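Local coordinates for protein type IV pilus biogenesis factor PilY1 (Pseudomonas aeruginosa, PDB 3HX6) that primes type IV pilus assembly and, through calcium binding and release, appears to regulate pilus retraction and twitching motility, besides taking part in adhesion to host cells, at residues 197-202 with 254-259; 225-230 with 237-242; 265-270 with 279-284; 308-313 with 379-384. The protein carries 3 engineered substitutions. All blocks are in the same frame, centred on the assembly; numbering follows the deposited sequence.

How the contacts relate
All four contacts lie in the beta-propeller part of the C-terminal domain. Contact 1 brings together the first strands of two successive blades. Contact 2 is the outer hairpin of the earlier blade, and contact 3 is the middle hairpin of the later one. Contacts 1 and 3 share the bound calcium ion, with centres about 9 Å apart; Asp258 reaches it from 254-259 and Asp266 from 265-270. Contact 2 packs on contact 3, where Phe280 sits against Leu225, the centres of the two contacts about 11 Å apart. Contact 4 joins the last strand of the later blade to the loop 379-384, its centre also about 11 Å from that of contact 3, and Phe310 reaches the Arg279 guanidinium.

Contact 1. Residues 197-202 with 254-259; sequences KPTVAR and PRLADN. With CA (calcium ion), chain C.
Leu256 turns one methyl, CD2, onto two residues of the facing strand, and this is where adjacent blades of the beta-propeller meet through their first strands. CD2 lies 3.3 Å from Ala201 CB, tighter than ordinary van der Waals contact, and 3.7 Å from Thr199 CG2. The Thr199 and Leu256 side chains run past each other in opposite directions. The strands 199-202 and 254-257 run roughly parallel, at 22°, but their axes stay 8.2 Å apart, too far for backbone pairing, and no direct hydrogen bond crosses. Water does the joining instead. Thr199 OG1 gives its proton to one water 2.6 Å away, which in turn donates to Lys197 O and Pro254 O. From a second water the same OG1 accepts a hydrogen bond, and that water takes the N-H of Leu256 at 3.0 Å. With CG2 anti to the backbone N (chi1 -76° for OG1), the methyl faces Leu256 while the hydroxyl is left to the waters. Each strand is paired within its own blade, Thr199 with Val211 and Arg255 with Tyr269. Just past the strand end, Asp258 OD2 accepts from Gly263 N, and OD1 binds the calcium ion at 2.6 Å.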
loop_
_atom_site.group_PDB
_atom_site.type_symbol
_atom_site.label_atom_id
_atom_site.label_comp_id
_atom_site.label_asym_id
_atom_site.label_seq_id
_atom_site.Cartn_x
_atom_site.Cartn_y
_atom_site.Cartn_z
ATOM N N LYS A 197 9.204 2.479 -25.503
ATOM C CA LYS A 197 9.540 2.702 -24.107
ATOM C C LYS A 197 10.651 1.725 -23.747
ATOM O O LYS A 197 10.487 0.509 -23.848
ATOM C CB LYS A 197 8.332 2.446 -23.209
ATOM C CG LYS A 197 7.216 3.461 -23.363
ATOM C CD LYS A 197 6.187 3.309 -22.250
ATOM C CE LYS A 197 5.126 4.394 -22.340
ATOM N NZ LYS A 197 4.346 4.510 -21.072
ATOM N N PRO A 198 11.803 2.244 -23.322
ATOM C CA PRO A 198 12.896 1.343 -22.970
ATOM C C PRO A 198 12.709 0.694 -21.611
ATOM O O PRO A 198 11.930 1.170 -20.776
ATOM C CB PRO A 198 14.114 2.262 -23.002
ATOM C CG PRO A 198 13.548 3.552 -22.494
ATOM C CD PRO A 198 12.220 3.654 -23.221
ATOM N N THR A 199 13.416 -0.409 -21.404
ATOM C CA THR A 199 13.400 -1.105 -20.128
ATOM C C THR A 199 14.836 -1.012 -19.633
ATOM O O THR A 199 15.779 -1.096 -20.420
ATOM C CB THR A 199 13.010 -2.600 -20.268
ATOM O OG1 THR A 199 11.595 -2.715 -20.475
ATOM C CG2 THR A 199 13.385 -3.375 -19.001
ATOM N N VAL A 200 14.994 -0.804 -18.336
ATOM C CA VAL A 200 16.315 -0.726 -17.738
ATOM C C VAL A 200 16.455 -2.009 -16.948
ATOM O O VAL A 200 15.655 -2.281 -16.057
ATOM C CB VAL A 200 16.432 0.473 -16.799
ATOM C CG1 VAL A 200 17.796 0.460 -16.114
ATOM C CG2 VAL A 200 16.245 1.761 -17.595
ATOM N N ALA A 201 17.463 -2.808 -17.270
ATOM C CA ALA A 201 17.603 -4.074 -16.571
ATOM C C ALA A 201 19.013 -4.611 -16.506
ATOM O O ALA A 201 19.908 -4.157 -17.214
ATOM C CB ALA A 201 16.687 -5.113 -17.217
ATOM N N ARG A 202 19.191 -5.586 -15.630
ATOM C CA ARG A 202 20.473 -6.239 -15.452
ATOM C C ARG A 202 20.507 -7.400 -16.431
ATOM O O ARG A 202 19.558 -8.184 -16.502
ATOM C CB ARG A 202 20.602 -6.764 -14.022
ATOM C CG ARG A 202 21.880 -7.543 -13.764
ATOM C CD ARG A 202 23.111 -6.689 -13.976
ATOM N NE ARG A 202 24.180 -7.078 -13.062
ATOM C CZ ARG A 202 24.793 -8.255 -13.074
ATOM N NH1 ARG A 202 24.455 -9.180 -13.965
ATOM N NH2 ARG A 202 25.738 -8.512 -12.181
ATOM N N PRO A 254 10.135 -3.222 -25.733
ATOM C CA PRO A 254 10.333 -4.623 -25.350
ATOM C C PRO A 254 9.850 -4.922 -23.940
ATOM O O PRO A 254 9.679 -4.011 -23.121
ATOM C CB PRO A 254 11.842 -4.793 -25.457
ATOM C CG PRO A 254 12.333 -3.457 -24.962
ATOM C CD PRO A 254 11.396 -2.465 -25.648
ATOM N N ARG A 255 9.611 -6.203 -23.675
ATOM C CA ARG A 255 9.231 -6.658 -22.350
ATOM C C ARG A 255 10.302 -7.690 -21.993
ATOM O O ARG A 255 10.476 -8.690 -22.690
ATOM C CB ARG A 255 7.857 -7.332 -22.354
ATOM C CG ARG A 255 7.475 -7.966 -21.009
ATOM C CD ARG A 255 7.285 -6.917 -19.907
ATOM N NE ARG A 255 6.256 -5.953 -20.278
ATOM C CZ ARG A 255 5.888 -4.911 -19.538
ATOM N NH1 ARG A 255 6.465 -4.685 -18.362
ATOM N NH2 ARG A 255 4.956 -4.079 -19.987
ATOM N N LEU A 256 11.039 -7.440 -20.924
ATOM C CA LEU A 256 12.072 -8.379 -20.519
ATOM C C LEU A 256 11.485 -9.464 -19.634
ATOM O O LEU A 256 10.548 -9.216 -18.872
ATOM C CB LEU A 256 13.197 -7.639 -19.795
ATOM C CG LEU A 256 14.343 -7.208 -20.719
ATOM C CD1 LEU A 256 13.810 -6.461 -21.934
ATOM C CD2 LEU A 256 15.316 -6.358 -19.934
ATOM N N ALA A 257 12.023 -10.672 -19.754
ATOM C CA ALA A 257 11.553 -11.802 -18.961
ATOM C C ALA A 257 12.693 -12.347 -18.120
ATOM O O ALA A 257 13.815 -12.508 -18.606
ATOM C CB ALA A 257 11.014 -12.903 -19.871
ATOM N N ASP A 258 12.383 -12.632 -16.860
ATOM C CA ASP A 258 13.331 -13.179 -15.897
ATOM C C ASP A 258 12.659 -14.449 -15.390
ATOM O O ASP A 258 11.831 -14.405 -14.484
ATOM C CB ASP A 258 13.531 -12.177 -14.754
ATOM C CG ASP A 258 14.282 -12.772 -13.576
ATOM O OD1 ASP A 258 14.885 -13.851 -13.730
ATOM O OD2 ASP A 258 14.272 -12.149 -12.495
ATOM N N ASN A 259 13.015 -15.585 -15.976
ATOM C CA ASN A 259 12.370 -16.835 -15.620
ATOM C C ASN A 259 12.903 -17.669 -14.461
ATOM O O ASN A 259 12.528 -18.832 -14.316
ATOM C CB ASN A 259 12.239 -17.696 -16.878
ATOM C CG ASN A 259 11.359 -17.039 -17.926
ATOM O OD1 ASN A 259 10.680 -16.055 -17.640
ATOM N ND2 ASN A 259 11.362 -17.579 -19.136
HETATM CA CA CA C . 17.123 -14.614 -14.773
HETATM O O HOH W 1 10.049 -1.542 -22.258
HETATM O O HOH W 2 10.474 -4.921 -19.333
HETATM O O HOH W 3 19.420 -15.294 -14.587
#

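Contact 2. Residues 225-230 with 237-242; sequences LLIIDM and RKLEVT. Engineered in segment 225-230: Met230 (natural residue Leu).
Leu225 O takes the N-H of Leu239 at 2.9 Å, in a nearly straight bond (170° at the hydrogen), and Lys238 CA closes on the same oxygen at 3.4 Å in a C-H...O contact. Leu225 N returns the bond to Leu239 O, so the two leucines form a hydrogen-bonded antiparallel pair. Ile227 and Arg237 form the next such pair, and Leu226 with Lys238 is the non-hydrogen-bonded pair between them. This is the outer hairpin of a four-stranded propeller blade, in which 235-241 is the last strand. On the face carrying Leu225, Ile227 and Leu239, the CD2 methyl of Leu239 touches Leu225 CD2 at 4.0 Å and Ile227 CD1 at 4.1 Å. Leu225 and Leu239 lie side by side; both also meet Phe280 of the next blade. Arg237 bends back so that the face of its guanidinium receives Leu239 CD1, and its NH1 donates to the carbonyls of Ala303 and Phe306. On the other face, Lys238 lays its aliphatic part along Leu226, with CD 3.6 Å from Leu226 CD2. Its chain then bends at each of its last three torsions, and NZ forms a salt bridge with Asp190. Lys238 thus adds its methylenes and Arg237 a guanidinium face to the apolar surfaces of the hairpin, while Lys238 NZ and Arg237 NH1 find their polar partners in loops beyond it.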
loop_
_atom_site.group_PDB
_atom_site.type_symbol
_atom_site.label_atom_id
_atom_site.label_comp_id
_atom_site.label_asym_id
_atom_site.label_seq_id
_atom_site.Cartn_x
_atom_site.Cartn_y
_atom_site.Cartn_z
ATOM N N LEU A 225 16.699 -4.839 -31.740
ATOM C CA LEU A 225 16.672 -4.606 -30.306
ATOM C C LEU A 225 17.996 -3.925 -29.996
ATOM O O LEU A 225 19.056 -4.397 -30.408
ATOM C CB LEU A 225 16.587 -5.925 -29.523
ATOM C CG LEU A 225 16.447 -5.751 -28.002
ATOM C CD1 LEU A 225 15.041 -5.232 -27.687
ATOM C CD2 LEU A 225 16.689 -7.079 -27.283
ATOM N N LEU A 226 17.941 -2.805 -29.293
ATOM C CA LEU A 226 19.156 -2.105 -28.938
ATOM C C LEU A 226 19.438 -2.378 -27.470
ATOM O O LEU A 226 18.560 -2.238 -26.621
ATOM C CB LEU A 226 19.004 -0.598 -29.172
ATOM C CG LEU A 226 18.647 -0.156 -30.602
ATOM C CD1 LEU A 226 18.614 1.371 -30.682
ATOM C CD2 LEU A 226 19.667 -0.711 -31.584
ATOM N N ILE A 227 20.659 -2.803 -27.185
ATOM C CA ILE A 227 21.068 -3.066 -25.820
ATOM C C ILE A 227 22.183 -2.067 -25.578
ATOM O O ILE A 227 23.309 -2.229 -26.048
ATOM C CB ILE A 227 21.549 -4.513 -25.655
ATOM C CG1 ILE A 227 20.375 -5.463 -25.932
ATOM C CG2 ILE A 227 22.086 -4.731 -24.244
ATOM C CD1 ILE A 227 20.708 -6.939 -25.806
ATOM N N ILE A 228 21.831 -1.011 -24.857
ATOM C CA ILE A 228 22.733 0.088 -24.566
ATOM C C ILE A 228 23.280 0.014 -23.147
ATOM O O ILE A 228 22.515 -0.048 -22.187
ATOM C CB ILE A 228 21.981 1.418 -24.754
ATOM C CG1 ILE A 228 21.302 1.419 -26.133
ATOM C CG2 ILE A 228 22.938 2.596 -24.602
ATOM C CD1 ILE A 228 20.308 2.543 -26.338
ATOM N N ASP A 229 24.602 0.025 -23.014
ATOM C CA ASP A 229 25.216 -0.030 -21.692
ATOM C C ASP A 229 24.737 1.167 -20.884
ATOM O O ASP A 229 24.870 2.316 -21.314
ATOM C CB ASP A 229 26.745 0.004 -21.801
ATOM C CG ASP A 229 27.425 -0.125 -20.447
ATOM O OD1 ASP A 229 27.275 -1.188 -19.806
ATOM O OD2 ASP A 229 28.099 0.839 -20.024
ATOM N N MET A 230 24.182 0.895 -19.710
ATOM C CA MET A 230 23.663 1.946 -18.844
ATOM C C MET A 230 24.687 3.037 -18.549
ATOM O O MET A 230 24.401 4.226 -18.689
ATOM C CB MET A 230 23.173 1.345 -17.522
ATOM C CG MET A 230 22.366 2.308 -16.662
ATOM S SD MET A 230 20.869 2.894 -17.517
ATOM C CE MET A 230 21.336 4.523 -17.988
ATOM N N ARG A 237 25.013 -4.351 -27.782
ATOM C CA ARG A 237 24.568 -5.288 -28.806
ATOM C C ARG A 237 23.357 -4.756 -29.539
ATOM O O ARG A 237 22.459 -4.155 -28.942
ATOM C CB ARG A 237 24.185 -6.658 -28.218
ATOM C CG ARG A 237 25.313 -7.681 -28.099
ATOM C CD ARG A 237 26.108 -7.857 -29.389
ATOM N NE ARG A 237 25.351 -8.374 -30.531
ATOM C CZ ARG A 237 24.959 -9.640 -30.685
ATOM N NH1 ARG A 237 25.235 -10.555 -29.764
ATOM N NH2 ARG A 237 24.313 -10.001 -31.783
ATOM N N LYS A 238 23.355 -4.968 -30.845
ATOM C CA LYS A 238 22.236 -4.596 -31.688
ATOM C C LYS A 238 21.802 -5.933 -32.255
ATOM O O LYS A 238 22.576 -6.607 -32.935
ATOM C CB LYS A 238 22.664 -3.657 -32.817
ATOM C CG LYS A 238 21.575 -3.430 -33.859
ATOM C CD LYS A 238 21.582 -2.008 -34.407
ATOM C CE LYS A 238 22.907 -1.633 -35.061
ATOM N NZ LYS A 238 23.089 -2.246 -36.391
ATOM N N LEU A 239 20.580 -6.334 -31.936
ATOM C CA LEU A 239 20.045 -7.595 -32.417
ATOM C C LEU A 239 19.054 -7.311 -33.534
ATOM O O LEU A 239 17.869 -7.064 -33.291
ATOM C CB LEU A 239 19.361 -8.342 -31.270
ATOM C CG LEU A 239 20.202 -9.274 -30.393
ATOM C CD1 LEU A 239 21.657 -8.865 -30.393
ATOM C CD2 LEU A 239 19.625 -9.284 -28.981
ATOM N N GLU A 240 19.552 -7.342 -34.764
ATOM C CA GLU A 240 18.711 -7.074 -35.911
ATOM C C GLU A 240 17.799 -8.248 -36.182
ATOM O O GLU A 240 18.152 -9.406 -35.982
ATOM C CB GLU A 240 19.537 -6.786 -37.169
ATOM C CG GLU A 240 18.686 -6.165 -38.277
ATOM C CD GLU A 240 19.415 -6.035 -39.601
ATOM O OE1 GLU A 240 20.521 -5.452 -39.624
ATOM O OE2 GLU A 240 18.877 -6.514 -40.620
ATOM N N VAL A 241 16.614 -7.913 -36.645
ATOM C CA VAL A 241 15.598 -8.879 -36.960
ATOM C C VAL A 241 15.340 -8.707 -38.457
ATOM O O VAL A 241 15.443 -7.595 -38.967
ATOM C CB VAL A 241 14.370 -8.555 -36.091
ATOM C CG1 VAL A 241 13.212 -8.105 -36.943
ATOM C CG2 VAL A 241 14.069 -9.717 -35.202
ATOM N N THR A 242 15.038 -9.794 -39.165
ATOM C CA THR A 242 14.797 -9.689 -40.607
ATOM C C THR A 242 13.371 -9.276 -40.950
ATOM O O THR A 242 13.150 -8.197 -41.502
ATOM C CB THR A 242 15.107 -11.018 -41.335
ATOM O OG1 THR A 242 16.476 -11.377 -41.112
ATOM C CG2 THR A 242 14.874 -10.874 -42.835
#

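Contact 3. Residues 265-270 with 279-284; sequences ADYAYA and RFDLIA. With CA (calcium ion), chain C.
Arg279 packs on two tyrosines in turn, its methylenes on Tyr269 and its guanidinium on Tyr267, the tight part of the contact. The guanidinium lies flat on the Tyr267 ring in an off-centre cation-pi stack, with CZ 4.0 Å from the ring centroid. Arg279 CG sits over the Tyr269 face, 3.6 Å from its centroid. Arg279 leaves the backbone with CG anti to N (chi1 -165°) and bends only at chi3, which carries it past Tyr269 onto Tyr267. NH2 makes a salt bridge to Asp281 OD2 at 3.0 Å, and NH1 reaches Asp373 and Gln375 O. These residues line one face of the middle hairpin of a propeller blade, in which Ala268 and Phe280 form a hydrogen-bonded pair; on the other, Ala268 CB meets Leu282 CD1 at 3.9 Å. Toward the calcium ion water enters the contact, bridging Ala265 O and Leu282 O beside the bond from Leu282 N to Asp266 O. A classic beta bulge, in which Asp266 and Tyr267 both face Ala257 of the neighbouring strand, marks the start of strand 267-272. Asp266 binds calcium through both oxygens, OD2 at 2.5 Å, in an EF-hand-like loop, while OD1 also accepts from His204 NE2.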
loop_
_atom_site.group_PDB
_atom_site.type_symbol
_atom_site.label_atom_id
_atom_site.label_comp_id
_atom_site.label_asym_id
_atom_site.label_seq_id
_atom_site.Cartn_x
_atom_site.Cartn_y
_atom_site.Cartn_z
ATOM N N ALA A 265 17.622 -10.332 -16.479
ATOM C CA ALA A 265 16.805 -10.619 -17.655
ATOM C C ALA A 265 17.335 -11.790 -18.481
ATOM O O ALA A 265 18.527 -11.862 -18.784
ATOM C CB ALA A 265 16.701 -9.375 -18.524
ATOM N N ASP A 266 16.435 -12.695 -18.859
ATOM C CA ASP A 266 16.815 -13.866 -19.642
ATOM C C ASP A 266 16.374 -13.794 -21.097
ATOM O O ASP A 266 17.092 -14.257 -21.984
ATOM C CB ASP A 266 16.246 -15.118 -18.992
ATOM C CG ASP A 266 16.641 -15.234 -17.538
ATOM O OD1 ASP A 266 17.859 -15.221 -17.256
ATOM O OD2 ASP A 266 15.739 -15.338 -16.684
ATOM N N TYR A 267 15.197 -13.219 -21.332
ATOM C CA TYR A 267 14.652 -13.062 -22.679
ATOM C C TYR A 267 14.053 -11.671 -22.806
ATOM O O TYR A 267 13.797 -10.999 -21.811
ATOM C CB TYR A 267 13.506 -14.044 -22.944
ATOM C CG TYR A 267 13.830 -15.513 -22.828
ATOM C CD1 TYR A 267 14.583 -16.165 -23.803
ATOM C CD2 TYR A 267 13.333 -16.264 -21.763
ATOM C CE1 TYR A 267 14.830 -17.530 -23.723
ATOM C CE2 TYR A 267 13.572 -17.626 -21.673
ATOM C CZ TYR A 267 14.318 -18.253 -22.653
ATOM O OH TYR A 267 14.544 -19.598 -22.556
ATOM N N ALA A 268 13.803 -11.265 -24.042
ATOM C CA ALA A 268 13.175 -9.986 -24.315
ATOM C C ALA A 268 12.156 -10.289 -25.400
ATOM O O ALA A 268 12.420 -11.089 -26.298
ATOM C CB ALA A 268 14.205 -8.964 -24.818
ATOM N N TYR A 269 10.984 -9.679 -25.291
ATOM C CA TYR A 269 9.927 -9.855 -26.277
ATOM C C TYR A 269 9.559 -8.465 -26.776
ATOM O O TYR A 269 9.430 -7.532 -25.986
ATOM C CB TYR A 269 8.686 -10.499 -25.657
ATOM C CG TYR A 269 8.861 -11.931 -25.211
ATOM C CD1 TYR A 269 9.441 -12.238 -23.979
ATOM C CD2 TYR A 269 8.387 -12.981 -25.995
ATOM C CE1 TYR A 269 9.530 -13.565 -23.531
ATOM C CE2 TYR A 269 8.474 -14.304 -25.562
ATOM C CZ TYR A 269 9.041 -14.589 -24.328
ATOM O OH TYR A 269 9.085 -15.893 -23.877
ATOM N N ALA A 270 9.388 -8.325 -28.083
ATOM C CA ALA A 270 9.044 -7.030 -28.644
ATOM C C ALA A 270 8.370 -7.164 -30.002
ATOM O O ALA A 270 8.770 -7.985 -30.825
ATOM C CB ALA A 270 10.316 -6.168 -28.772
ATOM N N ARG A 279 11.179 -12.583 -30.132
ATOM C CA ARG A 279 11.742 -12.929 -28.840
ATOM C C ARG A 279 13.240 -12.935 -29.085
ATOM O O ARG A 279 13.704 -13.275 -30.182
ATOM C CB ARG A 279 11.314 -14.299 -28.322
ATOM C CG ARG A 279 11.629 -14.427 -26.823
ATOM C CD ARG A 279 11.430 -15.831 -26.275
ATOM N NE ARG A 279 12.516 -16.728 -26.651
ATOM C CZ ARG A 279 12.563 -18.012 -26.313
ATOM N NH1 ARG A 279 11.583 -18.546 -25.592
ATOM N NH2 ARG A 279 13.594 -18.761 -26.681
ATOM N N PHE A 280 13.992 -12.545 -28.066
ATOM C CA PHE A 280 15.437 -12.492 -28.148
ATOM C C PHE A 280 15.974 -13.260 -26.954
ATOM O O PHE A 280 15.457 -13.126 -25.848
ATOM C CB PHE A 280 15.911 -11.036 -28.074
ATOM C CG PHE A 280 15.336 -10.147 -29.152
ATOM C CD1 PHE A 280 16.050 -9.891 -30.316
ATOM C CD2 PHE A 280 14.073 -9.568 -28.997
ATOM C CE1 PHE A 280 15.521 -9.068 -31.319
ATOM C CE2 PHE A 280 13.530 -8.744 -29.991
ATOM C CZ PHE A 280 14.258 -8.494 -31.156
ATOM N N ASP A 281 16.989 -14.085 -27.187
ATOM C CA ASP A 281 17.610 -14.851 -26.120
ATOM C C ASP A 281 18.710 -13.967 -25.559
ATOM O O ASP A 281 19.638 -13.596 -26.281
ATOM C CB ASP A 281 18.240 -16.138 -26.660
ATOM C CG ASP A 281 17.208 -17.173 -27.091
ATOM O OD1 ASP A 281 17.620 -18.212 -27.652
ATOM O OD2 ASP A 281 15.997 -16.956 -26.872
ATOM N N LEU A 282 18.603 -13.617 -24.281
ATOM C CA LEU A 282 19.616 -12.786 -23.656
ATOM C C LEU A 282 20.429 -13.645 -22.697
ATOM O O LEU A 282 20.736 -13.233 -21.582
ATOM C CB LEU A 282 18.974 -11.597 -22.920
ATOM C CG LEU A 282 18.081 -10.684 -23.779
ATOM C CD1 LEU A 282 17.628 -9.469 -22.955
ATOM C CD2 LEU A 282 18.839 -10.232 -25.036
ATOM N N ILE A 283 20.754 -14.854 -23.149
ATOM C CA ILE A 283 21.559 -15.808 -22.382
ATOM C C ILE A 283 22.607 -16.407 -23.324
ATOM O O ILE A 283 22.487 -16.293 -24.545
ATOM C CB ILE A 283 20.703 -16.958 -21.799
ATOM C CG1 ILE A 283 19.902 -17.624 -22.917
ATOM C CG2 ILE A 283 19.790 -16.428 -20.697
ATOM C CD1 ILE A 283 19.152 -18.860 -22.478
ATOM N N ALA A 284 23.623 -17.048 -22.759
ATOM C CA ALA A 284 24.694 -17.644 -23.554
ATOM C C ALA A 284 24.236 -18.761 -24.491
ATOM O O ALA A 284 23.180 -19.361 -24.294
ATOM C CB ALA A 284 25.789 -18.160 -22.635
HETATM CA CA CA C . 17.123 -14.614 -14.773
HETATM O O HOH W 4 20.729 -10.946 -20.077
HETATM O O HOH W 5 14.390 -20.940 -24.732
HETATM O O HOH W 3 19.420 -15.294 -14.587
#

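Contact 4. Residues 308-313 with 379-384; sequences VSFGGQ and EAAGST
A tight turn interrupting the last strand of a propeller blade, 307-317, meets the loop between strands 367-373 and 392-405, with Phe310 and Thr384 at the centre of the contact. Thr384 CB stands over one face of the Phe310 ring, 3.7 Å from its centroid and 16° off the ring normal. Ser309 CB covers the opposite face, so the ring is sandwiched. Ala381 CB touches Phe310 CD2 at 3.9 Å. The turn brings backbones together as well: Phe310 CA makes a C-H...O contact with Ala381 O at 3.1 Å, and a water lies between that oxygen and Phe310 N. Phe310, Gly311 and Gly312 all have positive phi. Backbone bonds Gly312 N to Ser309 O (2.9 Å) and Gln313 N to Phe310 O fix the turn, and Gly311 CA makes a C-H...O contact with Gly382 O at 3.5 Å. Beyond the turn, Gln313 extends from a CG anti to its N (chi1 -176°) and lays its amide across Thr384, CD 3.6 Å from Thr384 CG2. Both hydrogen bonds of this amide are weak: Thr384 N gives to Gln313 OE1 at 3.4 Å, and Gln313 NE2 gives to Thr384 O at 2.9 Å but with an angle of only 128°.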
loop_
_atom_site.group_PDB
_atom_site.type_symbol
_atom_site.label_atom_id
_atom_site.label_comp_id
_atom_site.label_asym_id
_atom_site.label_seq_id
_atom_site.Cartn_x
_atom_site.Cartn_y
_atom_site.Cartn_z
ATOM N N VAL A 308 18.501 -13.361 -31.726
ATOM C CA VAL A 308 17.069 -13.365 -31.940
ATOM C C VAL A 308 16.723 -14.831 -31.706
ATOM O O VAL A 308 17.445 -15.717 -32.164
ATOM C CB VAL A 308 16.690 -12.991 -33.386
ATOM C CG1 VAL A 308 15.177 -12.927 -33.510
ATOM C CG2 VAL A 308 17.322 -11.665 -33.772
ATOM N N SER A 309 15.635 -15.082 -30.986
ATOM C CA SER A 309 15.220 -16.440 -30.671
ATOM C C SER A 309 14.643 -17.179 -31.872
ATOM O O SER A 309 14.438 -16.602 -32.935
ATOM C CB SER A 309 14.160 -16.418 -29.558
ATOM O OG SER A 309 14.601 -15.694 -28.418
ATOM N N PHE A 310 14.396 -18.472 -31.690
ATOM C CA PHE A 310 13.772 -19.279 -32.725
ATOM C C PHE A 310 14.475 -19.216 -34.076
ATOM O O PHE A 310 13.825 -19.292 -35.120
ATOM C CB PHE A 310 12.321 -18.819 -32.877
ATOM C CG PHE A 310 11.611 -18.618 -31.558
ATOM C CD1 PHE A 310 10.767 -17.532 -31.366
ATOM C CD2 PHE A 310 11.788 -19.519 -30.512
ATOM C CE1 PHE A 310 10.112 -17.350 -30.148
ATOM C CE2 PHE A 310 11.135 -19.343 -29.291
ATOM C CZ PHE A 310 10.300 -18.262 -29.108
ATOM N N GLY A 311 15.794 -19.062 -34.055
ATOM C CA GLY A 311 16.554 -19.004 -35.291
ATOM C C GLY A 311 16.264 -17.801 -36.166
ATOM O O GLY A 311 16.636 -17.781 -37.340
ATOM N N GLY A 312 15.611 -16.786 -35.611
ATOM C CA GLY A 312 15.304 -15.615 -36.414
ATOM C C GLY A 312 13.843 -15.563 -36.819
ATOM O O GLY A 312 13.411 -14.639 -37.502
ATOM N N GLN A 313 13.083 -16.573 -36.410
ATOM C CA GLN A 313 11.660 -16.627 -36.707
ATOM C C GLN A 313 10.924 -15.911 -35.580
ATOM O O GLN A 313 11.277 -16.062 -34.410
ATOM C CB GLN A 313 11.174 -18.077 -36.756
ATOM C CG GLN A 313 9.707 -18.231 -37.162
ATOM C CD GLN A 313 9.174 -19.628 -36.890
ATOM O OE1 GLN A 313 9.946 -20.573 -36.682
ATOM N NE2 GLN A 313 7.851 -19.770 -36.898
ATOM N N GLU A 379 15.704 -23.680 -23.338
ATOM C CA GLU A 379 15.952 -24.642 -24.408
ATOM C C GLU A 379 16.566 -23.894 -25.590
ATOM O O GLU A 379 16.393 -22.681 -25.719
ATOM C CB GLU A 379 14.645 -25.309 -24.860
ATOM C CG GLU A 379 13.837 -25.932 -23.732
ATOM C CD GLU A 379 12.787 -24.994 -23.166
ATOM O OE1 GLU A 379 12.995 -23.763 -23.201
ATOM O OE2 GLU A 379 11.756 -25.493 -22.671
ATOM N N ALA A 380 17.281 -24.613 -26.453
ATOM C CA ALA A 380 17.894 -23.992 -27.620
ATOM C C ALA A 380 16.834 -23.250 -28.430
ATOM O O ALA A 380 17.092 -22.173 -28.960
ATOM C CB ALA A 380 18.576 -25.055 -28.488
ATOM N N ALA A 381 15.641 -23.833 -28.527
ATOM C CA ALA A 381 14.543 -23.219 -29.265
ATOM C C ALA A 381 15.009 -22.715 -30.625
ATOM O O ALA A 381 14.920 -21.520 -30.914
ATOM C CB ALA A 381 13.952 -22.061 -28.457
ATOM N N GLY A 382 15.498 -23.630 -31.456
ATOM C CA GLY A 382 15.982 -23.260 -32.774
ATOM C C GLY A 382 14.873 -22.770 -33.680
ATOM O O GLY A 382 15.124 -22.155 -34.719
ATOM N N SER A 383 13.636 -23.045 -33.284
ATOM C CA SER A 383 12.480 -22.619 -34.057
ATOM C C SER A 383 11.277 -22.543 -33.137
ATOM O O SER A 383 11.377 -22.790 -31.933
ATOM C CB SER A 383 12.200 -23.610 -35.190
ATOM O OG SER A 383 11.998 -24.913 -34.672
ATOM N N THR A 384 10.135 -22.199 -33.712
ATOM C CA THR A 384 8.911 -22.099 -32.937
ATOM C C THR A 384 7.735 -22.328 -33.882
ATOM O O THR A 384 7.815 -22.028 -35.078
ATOM C CB THR A 384 8.802 -20.706 -32.265
ATOM O OG1 THR A 384 7.699 -20.692 -31.356
ATOM C CG2 THR A 384 8.607 -19.622 -33.314
HETATM O O HOH W 6 16.312 -19.374 -29.576
#